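PDB 6W40: denovo NTF2 from Synthetic construct, which is a de novo designed protein of the NTF2-like fold, probably made to explore pocket shapes, with no known natural function. Local coordinates for residues 29-34 against 49-54. Residues are numbered along the deposited sequence; the frame is centred on the assembly and turned at random.
Sequences EMADPD and HGREEV
Arg51 lies along the chain from Ala31 to Pro33, where the first turn of helix 51-65 meets the short linker that leads from helix 27-30 into strand 35-41 of this NTF2-like fold. The more enclosed part lies at the buried Ala31, whose CB meets CG of the partly exposed Arg51 at 3.7 Å. From there the arginine continues past the backbone: its CG is anti to the backbone N (chi1 -164°) and the chain bends at chi3 (-57°), which sets Ala31 O over one face of the guanidinium, 3.4 Å above its plane. That oxygen is 3.5 Å from Arg51 NE, but over the face, offset toward the rim, it is not placed for a hydrogen bond, and the attraction is probably electrostatic. At the edge of the same group, in its plane, Pro33 CG packs 3.7 Å from Arg51 NH2, the two side chains running side by side. With an alanine here in place of Arg51, the Ala31 carbonyl would probably lose its positive neighbour, and Pro33 CG the NH2 packed against it.

At the helix start, Arg51 N gives a weak, bent hydrogen bond to Pro33 O, and the CA of the N-cap residue Gly50 adds a CH···O contact to that same oxygen. Gly50 takes backbone angles at which a CB would be jammed against the preceding carbonyl oxygen. On the linker side, an Asx turn shapes the corner, Asp32 OD1 accepting from Asp34 N.

Toward solvent, Asp34 and His49 are both exposed, and no hydrogen bond joins them; the ring's ND1 is instead bonded to Lys36 NZ, while Asp34 O is hydrogen-bonded to Lys113 NZ. The carboxylate and imidazole planes are only 19° apart. His49 CE1 comes within 3.4 Å of Asp34 O, and side chain to side chain the nearest approach is Asp34 CB to His49 NE2, at 3.6 Å.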
loop_
_atom_site.group_PDB
_atom_site.type_symbol
_atom_site.label_atom_id
_atom_site.label_comp_id
_atom_site.label_asym_id
_atom_site.label_seq_id
_atom_site.Cartn_x
_atom_site.Cartn_y
_atom_site.Cartn_z
ATOM N N GLU A 29 -10.199 1.830 -13.345
ATOM C CA GLU A 29 -10.631 3.161 -12.939
ATOM C C GLU A 29 -9.467 4.085 -12.609
ATOM O O GLU A 29 -9.659 5.305 -12.558
ATOM C CB GLU A 29 -11.574 3.066 -11.735
ATOM C CG GLU A 29 -10.896 2.673 -10.432
ATOM C CD GLU A 29 -11.888 2.354 -9.328
ATOM O OE1 GLU A 29 -13.042 1.997 -9.648
ATOM O OE2 GLU A 29 -11.515 2.463 -8.140
ATOM N N MET A 30 -8.272 3.541 -12.386
ATOM C CA MET A 30 -7.100 4.342 -12.067
ATOM C C MET A 30 -6.101 4.420 -13.213
ATOM O O MET A 30 -5.098 5.130 -13.094
ATOM C CB MET A 30 -6.400 3.788 -10.823
ATOM C CG MET A 30 -7.277 3.720 -9.590
ATOM S SD MET A 30 -6.467 2.781 -8.288
ATOM C CE MET A 30 -6.061 1.284 -9.183
ATOM N N ALA A 31 -6.347 3.718 -14.315
ATOM C CA ALA A 31 -5.425 3.704 -15.440
ATOM C C ALA A 31 -5.682 4.895 -16.355
ATOM O O ALA A 31 -6.834 5.198 -16.686
ATOM C CB ALA A 31 -5.557 2.398 -16.223
ATOM N N ASP A 32 -4.605 5.570 -16.752
ATOM C CA ASP A 32 -4.697 6.607 -17.766
ATOM C C ASP A 32 -5.217 5.998 -19.068
ATOM O O ASP A 32 -4.912 4.845 -19.385
ATOM C CB ASP A 32 -3.326 7.254 -17.982
ATOM C CG ASP A 32 -3.356 8.395 -18.988
ATOM O OD1 ASP A 32 -3.517 8.133 -20.197
ATOM O OD2 ASP A 32 -3.217 9.563 -18.565
ATOM N N PRO A 33 -6.029 6.740 -19.825
ATOM C CA PRO A 33 -6.495 6.223 -21.124
ATOM C C PRO A 33 -5.370 5.772 -22.042
ATOM O O PRO A 33 -5.566 4.861 -22.856
ATOM C CB PRO A 33 -7.259 7.416 -21.712
ATOM C CG PRO A 33 -7.730 8.179 -20.520
ATOM C CD PRO A 33 -6.655 8.028 -19.480
ATOM N N ASP A 34 -4.193 6.382 -21.929
ATOM C CA ASP A 34 -3.024 6.024 -22.722
ATOM C C ASP A 34 -1.962 5.343 -21.865
ATOM O O ASP A 34 -0.764 5.582 -22.026
ATOM C CB ASP A 34 -2.442 7.258 -23.406
ATOM C CG ASP A 34 -3.435 7.937 -24.327
ATOM O OD1 ASP A 34 -4.156 7.226 -25.056
ATOM O OD2 ASP A 34 -3.494 9.184 -24.322
ATOM N N HIS A 49 -0.446 -0.804 -25.272
ATOM C CA HIS A 49 -0.802 0.599 -25.114
ATOM C C HIS A 49 -2.314 0.754 -25.189
ATOM O O HIS A 49 -2.993 0.027 -25.920
ATOM C CB HIS A 49 -0.132 1.477 -26.177
ATOM C CG HIS A 49 -0.345 2.943 -25.968
ATOM N ND1 HIS A 49 0.572 3.742 -25.320
ATOM C CD2 HIS A 49 -1.373 3.753 -26.313
ATOM C CE1 HIS A 49 0.121 4.984 -25.282
ATOM N NE2 HIS A 49 -1.057 5.017 -25.877
ATOM N N GLY A 50 -2.832 1.720 -24.428
ATOM C CA GLY A 50 -4.264 1.930 -24.339
ATOM C C GLY A 50 -4.859 1.232 -23.131
ATOM O O GLY A 50 -4.401 0.150 -22.755
ATOM N N ARG A 51 -5.884 1.828 -22.514
ATOM C CA ARG A 51 -6.410 1.274 -21.267
ATOM C C ARG A 51 -6.997 -0.117 -21.477
ATOM O O ARG A 51 -6.846 -0.994 -20.620
ATOM C CB ARG A 51 -7.460 2.210 -20.669
ATOM C CG ARG A 51 -7.770 1.926 -19.207
ATOM C CD ARG A 51 -9.110 2.519 -18.785
ATOM N NE ARG A 51 -9.192 3.960 -19.016
ATOM C CZ ARG A 51 -10.107 4.751 -18.460
ATOM N NH1 ARG A 51 -11.009 4.238 -17.635
ATOM N NH2 ARG A 51 -10.115 6.053 -18.721
ATOM N N GLU A 52 -7.666 -0.340 -22.611
ATOM C CA GLU A 52 -8.321 -1.624 -22.841
ATOM C C GLU A 52 -7.318 -2.720 -23.181
ATOM O O GLU A 52 -7.466 -3.860 -22.725
ATOM C CB GLU A 52 -9.368 -1.492 -23.948
ATOM C CG GLU A 52 -10.445 -0.455 -23.660
ATOM C CD GLU A 52 -11.214 -0.743 -22.384
ATOM O OE1 GLU A 52 -11.339 -1.929 -22.010
ATOM O OE2 GLU A 52 -11.696 0.221 -21.750
ATOM N N GLU A 53 -6.295 -2.400 -23.980
ATOM C CA GLU A 53 -5.257 -3.382 -24.278
ATOM C C GLU A 53 -4.481 -3.764 -23.024
ATOM O O GLU A 53 -4.110 -4.930 -22.843
ATOM C CB GLU A 53 -4.306 -2.834 -25.342
ATOM C CG GLU A 53 -4.824 -2.912 -26.768
ATOM C CD GLU A 53 -4.510 -4.240 -27.433
ATOM O OE1 GLU A 53 -4.714 -5.296 -26.796
ATOM O OE2 GLU A 53 -4.048 -4.227 -28.593
ATOM N N VAL A 54 -4.226 -2.793 -22.146
ATOM C CA VAL A 54 -3.427 -3.053 -20.954
ATOM C C VAL A 54 -4.210 -3.900 -19.958
ATOM O O VAL A 54 -3.691 -4.882 -19.412
ATOM C CB VAL A 54 -2.960 -1.727 -20.326
ATOM C CG1 VAL A 54 -2.403 -1.962 -18.933
ATOM C CG2 VAL A 54 -1.919 -1.061 -21.215
#